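Local coordinates for protein acetylene hydratase (Pelobacter acetylenicus, PDB 2E7Z) that catalyses the hydration of acetylene to acetaldehyde, using a tungsten ion held by two molybdopterin guanine dinucleotides together with a [4Fe-4S] cluster, at residues Gly71-Glu76 with Gln441-Thr446; Asn415-Tyr420 with Ser689-His694; Val436-Tyr439 with Pro445-Gln448. All coordinates share one frame; numbering follows the deposited sequence. Where two conformers were deposited one is given.

Overall arrangement
The three contacts crowd one side of the chain's centre, around one of the two molybdopterin guanine dinucleotides that hold the tungsten, and each includes a segment touching it. Contacts 1 and 3 lie nearest, with centres about 7 Å apart; contact 2 is about 13 Å from contact 1 and 12 Å from contact 3. Along the chain the order is 71-76, 415-420, 436-439, the overlapping 441-446 and 445-448, then 689-694. Contacts 1 and 3 share Pro445 and Thr446 and reach the same mixed sheet, through strands 75-77 and 435-440. Contact 2 joins the loop after strand 408-412 of that sheet to the molybdopterin-dinucleotide-binding region, so the cofactor lies beside a junction of sequence-distant parts.

Contact 1. Residues Gly71-Glu76 with Gln441-Thr446; sequences GEQRWE and QFMTPT. With MGD (2-amino-5,6-dimercapto-7-methyl-3,7,8a,9-tetrahydro-8-oxa-1,3,9,10-tetraaza-anthracen-4-one guanosine dinucleotide), chain E.
In the conformer described here, one of two deposited, Met443 reaches from the loop 441-446 to the indole of Trp75. Its CB points toward 71-76, and with CG anti to the backbone N (chi1 -173°) the chain sets out in that direction, then bends twice. CG passes Gln73 OE1 at 4.2 Å. SD, beyond it, lies obliquely against the six-membered ring as a Met-aromatic contact, 3.7 Å from Trp75 CZ2. The methyl CE ends the chain over the indole face, 3.5 Å from Trp75 CE2, and makes a CH-pi contact with the five-membered ring, 20° off its normal. The indole that receives it is steadied at its edge: Trp75 NE1 donates to Gln73 OE1 at 2.9 Å, nearly straight (171°), the acceptor lying in the ring plane while the N-H comes in from above the carbonyl plane. Gln73 NE2 in turn gives a 2.8 Å bond to Gly71 O and also bonds Gln448 O, which holds the amide that receives the indole N-H. Behind Met443, Thr444 CG2 touches the cofactor ribose at MGD O3' (3.3 Å). Trp75 and Met443 both rest on Leu63 of strand 63-65 and Val453 of strand 452-455, at the end of the mixed sheet where 75-77 is the outermost strand.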
loop_
_atom_site.group_PDB
_atom_site.type_symbol
_atom_site.label_atom_id
_atom_site.label_comp_id
_atom_site.label_asym_id
_atom_site.label_seq_id
_atom_site.Cartn_x
_atom_site.Cartn_y
_atom_site.Cartn_z
ATOM N N GLY A 71 -18.456 -20.187 -3.691
ATOM C CA GLY A 71 -18.752 -19.323 -4.859
ATOM C C GLY A 71 -20.179 -19.336 -5.359
ATOM O O GLY A 71 -20.532 -18.482 -6.144
ATOM N N GLU A 72 -20.968 -20.283 -4.883
ATOM C CA GLU A 72 -22.407 -20.281 -5.226
ATOM C C GLU A 72 -23.111 -19.158 -4.479
ATOM O O GLU A 72 -22.944 -19.031 -3.256
ATOM C CB GLU A 72 -23.036 -21.614 -4.855
ATOM C CG GLU A 72 -24.538 -21.695 -5.152
ATOM C CD GLU A 72 -25.156 -22.983 -4.633
ATOM O OE1 GLU A 72 -24.406 -23.939 -4.320
ATOM O OE2 GLU A 72 -26.396 -23.039 -4.540
ATOM N N GLN A 73 -23.891 -18.352 -5.199
ATOM C CA GLN A 73 -24.497 -17.179 -4.581
ATOM C C GLN A 73 -25.838 -17.530 -3.937
ATOM O O GLN A 73 -26.918 -17.203 -4.466
ATOM C CB GLN A 73 -24.625 -16.044 -5.601
ATOM C CG GLN A 73 -23.245 -15.642 -6.156
ATOM C CD GLN A 73 -22.261 -15.264 -5.050
ATOM O OE1 GLN A 73 -22.465 -14.264 -4.360
ATOM N NE2 GLN A 73 -21.207 -16.073 -4.859
ATOM N N ARG A 74 -25.757 -18.256 -2.827
ATOM C CA ARG A 74 -26.959 -18.636 -2.088
ATOM C C ARG A 74 -26.710 -18.220 -0.652
ATOM O O ARG A 74 -25.918 -18.849 0.056
ATOM C CB ARG A 74 -27.211 -20.136 -2.164
ATOM C CG ARG A 74 -28.690 -20.476 -2.002
ATOM C CD ARG A 74 -28.866 -21.965 -2.101
ATOM N NE ARG A 74 -30.267 -22.290 -1.841
ATOM C CZ ARG A 74 -30.748 -22.802 -0.707
ATOM N NH1 ARG A 74 -29.943 -23.097 0.308
ATOM N NH2 ARG A 74 -32.055 -23.042 -0.593
ATOM N N TRP A 75 -27.338 -17.119 -0.265
ATOM C CA TRP A 75 -27.019 -16.421 0.981
ATOM C C TRP A 75 -28.255 -16.333 1.873
ATOM O O TRP A 75 -29.381 -16.155 1.357
ATOM C CB TRP A 75 -26.541 -15.009 0.642
ATOM C CG TRP A 75 -25.263 -14.971 -0.138
ATOM C CD1 TRP A 75 -25.106 -14.752 -1.467
ATOM C CD2 TRP A 75 -23.946 -15.196 0.390
ATOM N NE1 TRP A 75 -23.765 -14.807 -1.807
ATOM C CE2 TRP A 75 -23.028 -15.083 -0.684
ATOM C CE3 TRP A 75 -23.450 -15.474 1.669
ATOM C CZ2 TRP A 75 -21.623 -15.219 -0.506
ATOM C CZ3 TRP A 75 -22.046 -15.623 1.838
ATOM C CH2 TRP A 75 -21.183 -15.503 0.756
ATOM N N GLU A 76 -28.052 -16.490 3.184
ATOM C CA GLU A 76 -29.135 -16.255 4.149
ATOM C C GLU A 76 -28.654 -15.364 5.275
ATOM O O GLU A 76 -27.571 -15.590 5.853
ATOM C CB GLU A 76 -29.663 -17.568 4.718
ATOM C CG GLU A 76 -30.859 -17.372 5.629
ATOM C CD GLU A 76 -31.515 -18.669 6.057
ATOM O OE1 GLU A 76 -31.956 -19.453 5.178
ATOM O OE2 GLU A 76 -31.633 -18.875 7.277
ATOM N N GLN A 441 -18.005 -4.005 3.123
ATOM C CA GLN A 441 -19.222 -3.188 2.951
ATOM C C GLN A 441 -20.100 -3.681 1.815
ATOM O O GLN A 441 -21.275 -3.314 1.751
ATOM C CB GLN A 441 -18.798 -1.737 2.714
ATOM C CG GLN A 441 -18.170 -1.096 3.961
ATOM C CD GLN A 441 -17.627 0.319 3.783
ATOM O OE1 GLN A 441 -17.338 0.992 4.794
ATOM N NE2 GLN A 441 -17.449 0.769 2.557
ATOM N N PHE A 442 -19.546 -4.489 0.917
ATOM C CA PHE A 442 -20.275 -4.957 -0.264
ATOM C C PHE A 442 -19.985 -6.416 -0.553
ATOM O O PHE A 442 -19.003 -6.980 -0.030
ATOM C CB PHE A 442 -19.904 -4.070 -1.460
ATOM C CG PHE A 442 -20.380 -2.644 -1.294
ATOM C CD1 PHE A 442 -21.701 -2.311 -1.602
ATOM C CD2 PHE A 442 -19.555 -1.670 -0.762
ATOM C CE1 PHE A 442 -22.171 -1.008 -1.405
ATOM C CE2 PHE A 442 -20.003 -0.369 -0.555
ATOM C CZ PHE A 442 -21.339 -0.054 -0.865
ATOM N N MET A 443 -20.827 -7.022 -1.393
ATOM C CA MET A 443 -20.617 -8.373 -1.875
ATOM C C MET A 443 -19.542 -8.337 -2.979
ATOM O O MET A 443 -19.816 -8.495 -4.160
ATOM C CB MET A 443 -21.952 -8.980 -2.337
ATOM C CG MET A 443 -21.915 -10.454 -2.704
ATOM S SD MET A 443 -21.302 -11.610 -1.414
ATOM C CE MET A 443 -22.660 -11.648 -0.250
ATOM N N THR A 444 -18.304 -8.120 -2.561
ATOM C CA THR A 444 -17.179 -8.038 -3.465
ATOM C C THR A 444 -16.881 -9.413 -4.069
ATOM O O THR A 444 -17.400 -10.430 -3.616
ATOM C CB THR A 444 -15.922 -7.565 -2.722
ATOM O OG1 THR A 444 -15.552 -8.605 -1.816
ATOM C CG2 THR A 444 -16.194 -6.275 -1.983
ATOM N N PRO A 445 -16.039 -9.455 -5.113
ATOM C CA PRO A 445 -15.654 -10.735 -5.656
ATOM C C PRO A 445 -15.067 -11.679 -4.598
ATOM O O PRO A 445 -15.313 -12.865 -4.634
ATOM C CB PRO A 445 -14.651 -10.360 -6.753
ATOM C CG PRO A 445 -15.165 -8.973 -7.245
ATOM C CD PRO A 445 -15.585 -8.316 -5.951
ATOM N N THR A 446 -14.305 -11.132 -3.647
ATOM C CA THR A 446 -13.798 -11.937 -2.532
ATOM C C THR A 446 -14.930 -12.394 -1.601
ATOM O O THR A 446 -14.984 -13.549 -1.212
ATOM C CB THR A 446 -12.750 -11.131 -1.746
ATOM O OG1 THR A 446 -11.705 -10.797 -2.649
ATOM C CG2 THR A 446 -12.188 -11.976 -0.638
HETATM P PB MGD E . -9.136 -3.273 -2.367
HETATM O O1B MGD E . -8.382 -4.480 -2.867
HETATM O O2B MGD E . -10.010 -2.507 -3.291
HETATM O O3B MGD E . -8.142 -2.189 -1.726
HETATM O O3A MGD E . -5.692 -2.520 -1.279
HETATM P PA MGD E . -7.092 -2.281 -0.513
HETATM O O1A MGD E . -7.148 -0.935 0.145
HETATM O O2A MGD E . -7.317 -3.522 0.298
HETATM O "O5'" MGD E . -10.011 -3.793 -1.117
HETATM C "C5'" MGD E . -10.505 -2.851 -0.180
HETATM C "C4'" MGD E . -11.814 -3.414 0.336
HETATM O "O4'" MGD E . -12.178 -2.647 1.494
HETATM C "C3'" MGD E . -12.988 -3.216 -0.618
HETATM O "O3'" MGD E . -13.589 -4.494 -0.887
HETATM C "C2'" MGD E . -13.969 -2.256 0.087
HETATM O "O2'" MGD E . -15.372 -2.492 -0.144
HETATM C "C1'" MGD E . -13.616 -2.500 1.530
HETATM N N9 MGD E . -13.845 -1.383 2.459
HETATM C C8 MGD E . -13.635 -0.062 2.233
HETATM N N7 MGD E . -13.856 0.653 3.348
HETATM C C5 MGD E . -14.141 -0.233 4.327
HETATM C C6 MGD E . -14.469 -0.177 5.741
HETATM O O6 MGD E . -14.517 0.911 6.353
HETATM N N1 MGD E . -14.674 -1.356 6.351
HETATM C C2 MGD E . -14.696 -2.540 5.748
HETATM N N2 MGD E . -14.920 -3.660 6.495
HETATM N N3 MGD E . -14.413 -2.666 4.455
HETATM C C4 MGD E . -14.131 -1.559 3.738
HETATM C C10 MGD E . -4.985 -1.370 -1.746
HETATM C C11 MGD E . -3.581 -1.828 -2.077
HETATM O O11 MGD E . -3.715 -2.696 -3.201
HETATM C C12 MGD E . -2.712 -0.641 -2.409
HETATM S S12 MGD E . -2.636 0.646 -1.286
HETATM C C13 MGD E . -1.969 -0.620 -3.529
HETATM S S13 MGD E . -1.076 0.752 -3.999
HETATM C C14 MGD E . -1.879 -1.784 -4.467
HETATM N N15 MGD E . -2.552 -1.525 -5.730
HETATM C C16 MGD E . -2.591 -2.603 -6.566
HETATM C C17 MGD E . -2.565 -2.513 -8.032
HETATM O O17 MGD E . -2.490 -1.401 -8.599
HETATM N N18 MGD E . -2.612 -3.665 -8.731
HETATM C C19 MGD E . -2.681 -4.889 -8.148
HETATM N N19 MGD E . -2.734 -6.006 -8.904
HETATM N N20 MGD E . -2.734 -5.035 -6.818
HETATM C C21 MGD E . -2.678 -3.966 -6.013
HETATM N N22 MGD E . -2.700 -4.136 -4.689
HETATM C C23 MGD E . -2.460 -3.033 -3.783
#

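Contact 2. Residues Asn415-Tyr420 with Ser689-His694; sequences NALMGY and SGAMLH. With MGD (2-amino-5,6-dimercapto-7-methyl-3,7,8a,9-tetrahydro-8-oxa-1,3,9,10-tetraaza-anthracen-4-one guanosine dinucleotide), chain E.
Gly690 O, gripped by Leu693 N at 3.0 Å and His694 N at 2.9 Å, closes the first turn of helix 691-694 and sets Ala691 against Met418 and Leu417. Gly690 is the N-cap, with backbone angles at which a CB would collide with the preceding carbonyl oxygen. Across the contact everything is apolar. Ala691 CB points toward the loop 415-420 and meets Met418 SD at 3.6 Å; the Met418 chain leaves with CG anti to its carbonyl carbon (chi1 -73°), runs straight to SD and bends there. Leu417 CD2 lies more loosely alongside, 4.3 Å from Ala691 CB. The backbone of the same loop reads the cofactor: Asn415 N donates to MGD O5' at 3.0 Å, while the pterin end gives its N22-H to Gly419 O at 2.9 Å, almost straight (169°), and its N19-H to Tyr420 O at 2.8 Å. Side chains of this loop face helix 691-694, while its main chain binds the phosphate link and the pterin. The loop leads from strand 408-412 to helix 423-431, whose Gln423 and Leu427 pack beside Met418, Leu417 and Met692, joining this helix to 691-694.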
loop_
_atom_site.group_PDB
_atom_site.type_symbol
_atom_site.label_atom_id
_atom_site.label_comp_id
_atom_site.label_asym_id
_atom_site.label_seq_id
_atom_site.Cartn_x
_atom_site.Cartn_y
_atom_site.Cartn_z
ATOM N N ASN A 415 -10.260 -6.767 -0.723
ATOM C CA ASN A 415 -10.779 -7.568 -1.821
ATOM C C ASN A 415 -9.612 -8.395 -2.348
ATOM O O ASN A 415 -9.095 -8.203 -3.434
ATOM C CB ASN A 415 -11.373 -6.635 -2.873
ATOM C CG ASN A 415 -11.976 -7.362 -4.048
ATOM O OD1 ASN A 415 -12.284 -8.549 -3.997
ATOM N ND2 ASN A 415 -12.211 -6.596 -5.112
ATOM N N ALA A 416 -9.210 -9.338 -1.500
ATOM C CA ALA A 416 -7.977 -10.106 -1.661
ATOM C C ALA A 416 -7.848 -10.846 -2.984
ATOM O O ALA A 416 -6.756 -10.921 -3.554
ATOM C CB ALA A 416 -7.783 -11.081 -0.469
ATOM N N LEU A 417 -8.955 -11.370 -3.514
ATOM C CA LEU A 417 -8.900 -12.020 -4.816
ATOM C C LEU A 417 -8.187 -11.133 -5.846
ATOM O O LEU A 417 -7.468 -11.628 -6.712
ATOM C CB LEU A 417 -10.325 -12.370 -5.292
ATOM C CG LEU A 417 -10.387 -12.942 -6.696
ATOM C CD1 LEU A 417 -9.731 -14.315 -6.792
ATOM C CD2 LEU A 417 -11.858 -13.016 -7.113
ATOM N N MET A 418 -8.451 -9.828 -5.772
ATOM C CA MET A 418 -8.028 -8.883 -6.801
ATOM C C MET A 418 -6.883 -7.979 -6.371
ATOM O O MET A 418 -6.512 -7.068 -7.129
ATOM C CB MET A 418 -9.234 -8.001 -7.215
ATOM C CG MET A 418 -10.295 -8.732 -8.066
ATOM S SD MET A 418 -11.830 -7.798 -8.335
ATOM C CE MET A 418 -11.269 -6.156 -8.843
ATOM N N GLY A 419 -6.332 -8.228 -5.174
ATOM C CA GLY A 419 -5.476 -7.241 -4.515
ATOM C C GLY A 419 -4.004 -7.562 -4.567
ATOM O O GLY A 419 -3.187 -6.863 -3.945
ATOM N N TYR A 420 -3.631 -8.617 -5.299
ATOM C CA TYR A 420 -2.232 -9.051 -5.377
ATOM C C TYR A 420 -1.882 -9.295 -6.852
ATOM O O TYR A 420 -2.269 -8.508 -7.699
ATOM C CB TYR A 420 -1.979 -10.257 -4.450
ATOM C CG TYR A 420 -2.305 -9.955 -2.999
ATOM C CD1 TYR A 420 -3.606 -10.143 -2.497
ATOM C CD2 TYR A 420 -1.320 -9.457 -2.132
ATOM C CE1 TYR A 420 -3.920 -9.845 -1.169
ATOM C CE2 TYR A 420 -1.623 -9.192 -0.784
ATOM C CZ TYR A 420 -2.917 -9.391 -0.321
ATOM O OH TYR A 420 -3.176 -9.105 0.980
ATOM N N SER A 689 -18.638 -11.359 -10.915
ATOM C CA SER A 689 -19.079 -10.010 -11.269
ATOM C C SER A 689 -17.973 -9.275 -12.026
ATOM O O SER A 689 -17.719 -8.086 -11.796
ATOM C CB SER A 689 -19.545 -9.221 -10.042
ATOM O OG SER A 689 -20.552 -9.924 -9.340
ATOM N N GLY A 690 -17.340 -9.987 -12.956
ATOM C CA GLY A 690 -16.343 -9.378 -13.823
ATOM C C GLY A 690 -14.916 -9.334 -13.315
ATOM O O GLY A 690 -14.021 -8.937 -14.052
ATOM N N ALA A 691 -14.695 -9.741 -12.066
ATOM C CA ALA A 691 -13.338 -9.773 -11.524
ATOM C C ALA A 691 -12.367 -10.522 -12.433
ATOM O O ALA A 691 -11.260 -10.044 -12.674
ATOM C CB ALA A 691 -13.380 -10.451 -10.182
ATOM N N MET A 692 -12.794 -11.695 -12.910
ATOM C CA MET A 692 -11.926 -12.574 -13.703
ATOM C C MET A 692 -11.738 -12.079 -15.127
ATOM O O MET A 692 -10.895 -12.603 -15.847
ATOM C CB MET A 692 -12.462 -14.018 -13.707
ATOM C CG MET A 692 -12.684 -14.654 -12.292
ATOM S SD MET A 692 -11.235 -14.697 -11.209
ATOM C CE MET A 692 -10.219 -15.911 -12.089
ATOM N N LEU A 693 -12.508 -11.066 -15.509
ATOM C CA LEU A 693 -12.470 -10.494 -16.861
ATOM C C LEU A 693 -11.770 -9.139 -16.913
ATOM O O LEU A 693 -11.178 -8.793 -17.925
ATOM C CB LEU A 693 -13.896 -10.349 -17.416
ATOM C CG LEU A 693 -14.588 -11.645 -17.844
ATOM C CD1 LEU A 693 -16.024 -11.336 -18.264
ATOM C CD2 LEU A 693 -13.823 -12.342 -18.975
ATOM N N HIS A 694 -11.841 -8.357 -15.839
ATOM C CA HIS A 694 -11.411 -6.956 -15.933
ATOM C C HIS A 694 -10.331 -6.500 -14.949
ATOM O O HIS A 694 -9.948 -5.325 -15.034
ATOM C CB HIS A 694 -12.615 -6.001 -15.821
ATOM C CG HIS A 694 -13.734 -6.347 -16.735
ATOM N ND1 HIS A 694 -13.631 -6.252 -18.108
ATOM C CD2 HIS A 694 -14.993 -6.767 -16.476
ATOM C CE1 HIS A 694 -14.778 -6.615 -18.655
ATOM N NE2 HIS A 694 -15.627 -6.921 -17.690
HETATM P PB MGD E . -9.136 -3.273 -2.367
HETATM O O1B MGD E . -8.382 -4.480 -2.867
HETATM O O2B MGD E . -10.010 -2.507 -3.291
HETATM O O3B MGD E . -8.142 -2.189 -1.726
HETATM O O3A MGD E . -5.692 -2.520 -1.279
HETATM P PA MGD E . -7.092 -2.281 -0.513
HETATM O O1A MGD E . -7.148 -0.935 0.145
HETATM O O2A MGD E . -7.317 -3.522 0.298
HETATM O "O5'" MGD E . -10.011 -3.793 -1.117
HETATM C "C5'" MGD E . -10.505 -2.851 -0.180
HETATM C "C4'" MGD E . -11.814 -3.414 0.336
HETATM O "O4'" MGD E . -12.178 -2.647 1.494
HETATM C "C3'" MGD E . -12.988 -3.216 -0.618
HETATM O "O3'" MGD E . -13.589 -4.494 -0.887
HETATM C "C2'" MGD E . -13.969 -2.256 0.087
HETATM O "O2'" MGD E . -15.372 -2.492 -0.144
HETATM C "C1'" MGD E . -13.616 -2.500 1.530
HETATM N N9 MGD E . -13.845 -1.383 2.459
HETATM C C8 MGD E . -13.635 -0.062 2.233
HETATM N N7 MGD E . -13.856 0.653 3.348
HETATM C C5 MGD E . -14.141 -0.233 4.327
HETATM C C6 MGD E . -14.469 -0.177 5.741
HETATM O O6 MGD E . -14.517 0.911 6.353
HETATM N N1 MGD E . -14.674 -1.356 6.351
HETATM C C2 MGD E . -14.696 -2.540 5.748
HETATM N N2 MGD E . -14.920 -3.660 6.495
HETATM N N3 MGD E . -14.413 -2.666 4.455
HETATM C C4 MGD E . -14.131 -1.559 3.738
HETATM C C10 MGD E . -4.985 -1.370 -1.746
HETATM C C11 MGD E . -3.581 -1.828 -2.077
HETATM O O11 MGD E . -3.715 -2.696 -3.201
HETATM C C12 MGD E . -2.712 -0.641 -2.409
HETATM S S12 MGD E . -2.636 0.646 -1.286
HETATM C C13 MGD E . -1.969 -0.620 -3.529
HETATM S S13 MGD E . -1.076 0.752 -3.999
HETATM C C14 MGD E . -1.879 -1.784 -4.467
HETATM N N15 MGD E . -2.552 -1.525 -5.730
HETATM C C16 MGD E . -2.591 -2.603 -6.566
HETATM C C17 MGD E . -2.565 -2.513 -8.032
HETATM O O17 MGD E . -2.490 -1.401 -8.599
HETATM N N18 MGD E . -2.612 -3.665 -8.731
HETATM C C19 MGD E . -2.681 -4.889 -8.148
HETATM N N19 MGD E . -2.734 -6.006 -8.904
HETATM N N20 MGD E . -2.734 -5.035 -6.818
HETATM C C21 MGD E . -2.678 -3.966 -6.013
HETATM N N22 MGD E . -2.700 -4.136 -4.689
HETATM C C23 MGD E . -2.460 -3.033 -3.783
#

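Contact 3. Residues Val436-Tyr439 with Pro445-Gln448; sequences VVCY and PTAQ. With MGD (2-amino-5,6-dimercapto-7-methyl-3,7,8a,9-tetrahydro-8-oxa-1,3,9,10-tetraaza-anthracen-4-one guanosine dinucleotide), chain E.
A parallel strand of an alpha/beta sheet, 435-440, runs toward the guanine end of the cofactor, and the loop that follows folds back so that Ala447 covers Cys438. The two residues have their CA atoms 5.3 Å apart. Cys438 CB points toward the returning loop, with SG anti to the backbone N (chi1 -178°), which carries the sulfur forward against the methyl: SG to Ala447 CB is 3.6 Å. The sulfur also leans on Ala447 CA at 3.7 Å, whereas Thr446 CG2 is only a loose neighbour, 4.5 Å from Cys438 SG. No hydrogen bond crosses between the segments; the contact is a buried apolar fit. The hydroxyl of Thr446 turns to the loop 415-420 instead, where OG1 is hydrogen-bonded to Asn415 OD1 and Leu417 N. One residue on from Cys438, Tyr439 CB points away from 445-448, and the residue serves the cofactor twice. Its carbonyl oxygen accepts the guanine amino group, MGD N2 to Tyr439 O at 3.2 Å and 162°, and its ring offers a face to the same nitrogen, with MGD N2 at 3.4 Å from Tyr439 CE2. The phenol OH is tied to Lys489 O. An alanine in place of Tyr439 would probably leave MGD N2 without the aromatic face beside it and Lys489 O without its hydroxyl partner. Strand 435-440 is flanked in the sheet by 408-412, which hydrogen-bonds Val437 through Phe409 and Ala411, and by 452-455, which pairs with Cys438 through Tyr452 and Leu454; Ala447 packs on Val453 of the latter, and Thr446 on Ala411 of the former, so the returning loop lies across both neighbours.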
loop_
_atom_site.group_PDB
_atom_site.type_symbol
_atom_site.label_atom_id
_atom_site.label_comp_id
_atom_site.label_asym_id
_atom_site.label_seq_id
_atom_site.Cartn_x
_atom_site.Cartn_y
_atom_site.Cartn_z
ATOM N N VAL A 436 -13.849 -19.275 4.967
ATOM C CA VAL A 436 -13.505 -17.932 4.491
ATOM C C VAL A 436 -14.480 -16.953 5.109
ATOM O O VAL A 436 -15.712 -17.161 5.047
ATOM C CB VAL A 436 -13.548 -17.833 2.955
ATOM C CG1 VAL A 436 -13.335 -16.401 2.430
ATOM C CG2 VAL A 436 -12.573 -18.820 2.347
ATOM N N VAL A 437 -13.955 -15.917 5.748
ATOM C CA VAL A 437 -14.782 -14.854 6.322
ATOM C C VAL A 437 -14.380 -13.544 5.670
ATOM O O VAL A 437 -13.182 -13.229 5.597
ATOM C CB VAL A 437 -14.557 -14.763 7.842
ATOM C CG1 VAL A 437 -15.308 -13.558 8.448
ATOM C CG2 VAL A 437 -14.904 -16.088 8.558
ATOM N N CYS A 438 -15.346 -12.789 5.164
ATOM C CA CYS A 438 -15.088 -11.509 4.518
ATOM C C CYS A 438 -15.789 -10.402 5.258
ATOM O O CYS A 438 -17.021 -10.438 5.332
ATOM C CB CYS A 438 -15.450 -11.556 3.031
ATOM S SG CYS A 438 -15.101 -10.015 2.172
ATOM N N TYR A 439 -15.040 -9.458 5.818
ATOM C CA TYR A 439 -15.589 -8.342 6.582
ATOM C C TYR A 439 -15.478 -7.108 5.695
ATOM O O TYR A 439 -14.378 -6.589 5.432
ATOM C CB TYR A 439 -14.825 -8.210 7.921
ATOM C CG TYR A 439 -15.138 -6.978 8.728
ATOM C CD1 TYR A 439 -16.364 -6.829 9.384
ATOM C CD2 TYR A 439 -14.185 -5.960 8.875
ATOM C CE1 TYR A 439 -16.624 -5.698 10.149
ATOM C CE2 TYR A 439 -14.452 -4.847 9.623
ATOM C CZ TYR A 439 -15.664 -4.713 10.267
ATOM O OH TYR A 439 -15.888 -3.548 10.973
ATOM N N PRO A 445 -16.039 -9.455 -5.113
ATOM C CA PRO A 445 -15.654 -10.735 -5.656
ATOM C C PRO A 445 -15.067 -11.679 -4.598
ATOM O O PRO A 445 -15.313 -12.865 -4.634
ATOM C CB PRO A 445 -14.651 -10.360 -6.753
ATOM C CG PRO A 445 -15.165 -8.973 -7.245
ATOM C CD PRO A 445 -15.585 -8.316 -5.951
ATOM N N THR A 446 -14.305 -11.132 -3.647
ATOM C CA THR A 446 -13.798 -11.937 -2.532
ATOM C C THR A 446 -14.930 -12.394 -1.601
ATOM O O THR A 446 -14.984 -13.549 -1.212
ATOM C CB THR A 446 -12.750 -11.131 -1.746
ATOM O OG1 THR A 446 -11.705 -10.797 -2.649
ATOM C CG2 THR A 446 -12.188 -11.976 -0.638
ATOM N N ALA A 447 -15.850 -11.489 -1.265
ATOM C CA ALA A 447 -16.972 -11.846 -0.395
ATOM C C ALA A 447 -17.825 -12.954 -1.038
ATOM O O ALA A 447 -18.368 -13.821 -0.354
ATOM C CB ALA A 447 -17.824 -10.616 -0.109
ATOM N N GLN A 448 -17.862 -12.950 -2.367
ATOM C CA GLN A 448 -18.653 -13.951 -3.088
ATOM C C GLN A 448 -18.168 -15.369 -2.861
ATOM O O GLN A 448 -18.881 -16.351 -3.039
ATOM C CB GLN A 448 -18.602 -13.640 -4.557
ATOM C CG GLN A 448 -19.536 -12.456 -4.860
ATOM C CD GLN A 448 -19.470 -11.996 -6.301
ATOM O OE1 GLN A 448 -19.297 -12.813 -7.215
ATOM N NE2 GLN A 448 -19.618 -10.683 -6.514
HETATM P PB MGD E . -9.136 -3.273 -2.367
HETATM O O1B MGD E . -8.382 -4.480 -2.867
HETATM O O2B MGD E . -10.010 -2.507 -3.291
HETATM O O3B MGD E . -8.142 -2.189 -1.726
HETATM O O3A MGD E . -5.692 -2.520 -1.279
HETATM P PA MGD E . -7.092 -2.281 -0.513
HETATM O O1A MGD E . -7.148 -0.935 0.145
HETATM O O2A MGD E . -7.317 -3.522 0.298
HETATM O "O5'" MGD E . -10.011 -3.793 -1.117
HETATM C "C5'" MGD E . -10.505 -2.851 -0.180
HETATM C "C4'" MGD E . -11.814 -3.414 0.336
HETATM O "O4'" MGD E . -12.178 -2.647 1.494
HETATM C "C3'" MGD E . -12.988 -3.216 -0.618
HETATM O "O3'" MGD E . -13.589 -4.494 -0.887
HETATM C "C2'" MGD E . -13.969 -2.256 0.087
HETATM O "O2'" MGD E . -15.372 -2.492 -0.144
HETATM C "C1'" MGD E . -13.616 -2.500 1.530
HETATM N N9 MGD E . -13.845 -1.383 2.459
HETATM C C8 MGD E . -13.635 -0.062 2.233
HETATM N N7 MGD E . -13.856 0.653 3.348
HETATM C C5 MGD E . -14.141 -0.233 4.327
HETATM C C6 MGD E . -14.469 -0.177 5.741
HETATM O O6 MGD E . -14.517 0.911 6.353
HETATM N N1 MGD E . -14.674 -1.356 6.351
HETATM C C2 MGD E . -14.696 -2.540 5.748
HETATM N N2 MGD E . -14.920 -3.660 6.495
HETATM N N3 MGD E . -14.413 -2.666 4.455
HETATM C C4 MGD E . -14.131 -1.559 3.738
HETATM C C10 MGD E . -4.985 -1.370 -1.746
HETATM C C11 MGD E . -3.581 -1.828 -2.077
HETATM O O11 MGD E . -3.715 -2.696 -3.201
HETATM C C12 MGD E . -2.712 -0.641 -2.409
HETATM S S12 MGD E . -2.636 0.646 -1.286
HETATM C C13 MGD E . -1.969 -0.620 -3.529
HETATM S S13 MGD E . -1.076 0.752 -3.999
HETATM C C14 MGD E . -1.879 -1.784 -4.467
HETATM N N15 MGD E . -2.552 -1.525 -5.730
HETATM C C16 MGD E . -2.591 -2.603 -6.566
HETATM C C17 MGD E . -2.565 -2.513 -8.032
HETATM O O17 MGD E . -2.490 -1.401 -8.599
HETATM N N18 MGD E . -2.612 -3.665 -8.731
HETATM C C19 MGD E . -2.681 -4.889 -8.148
HETATM N N19 MGD E . -2.734 -6.006 -8.904
HETATM N N20 MGD E . -2.734 -5.035 -6.818
HETATM C C21 MGD E . -2.678 -3.966 -6.013
HETATM N N22 MGD E . -2.700 -4.136 -4.689
HETATM C C23 MGD E . -2.460 -3.033 -3.783
#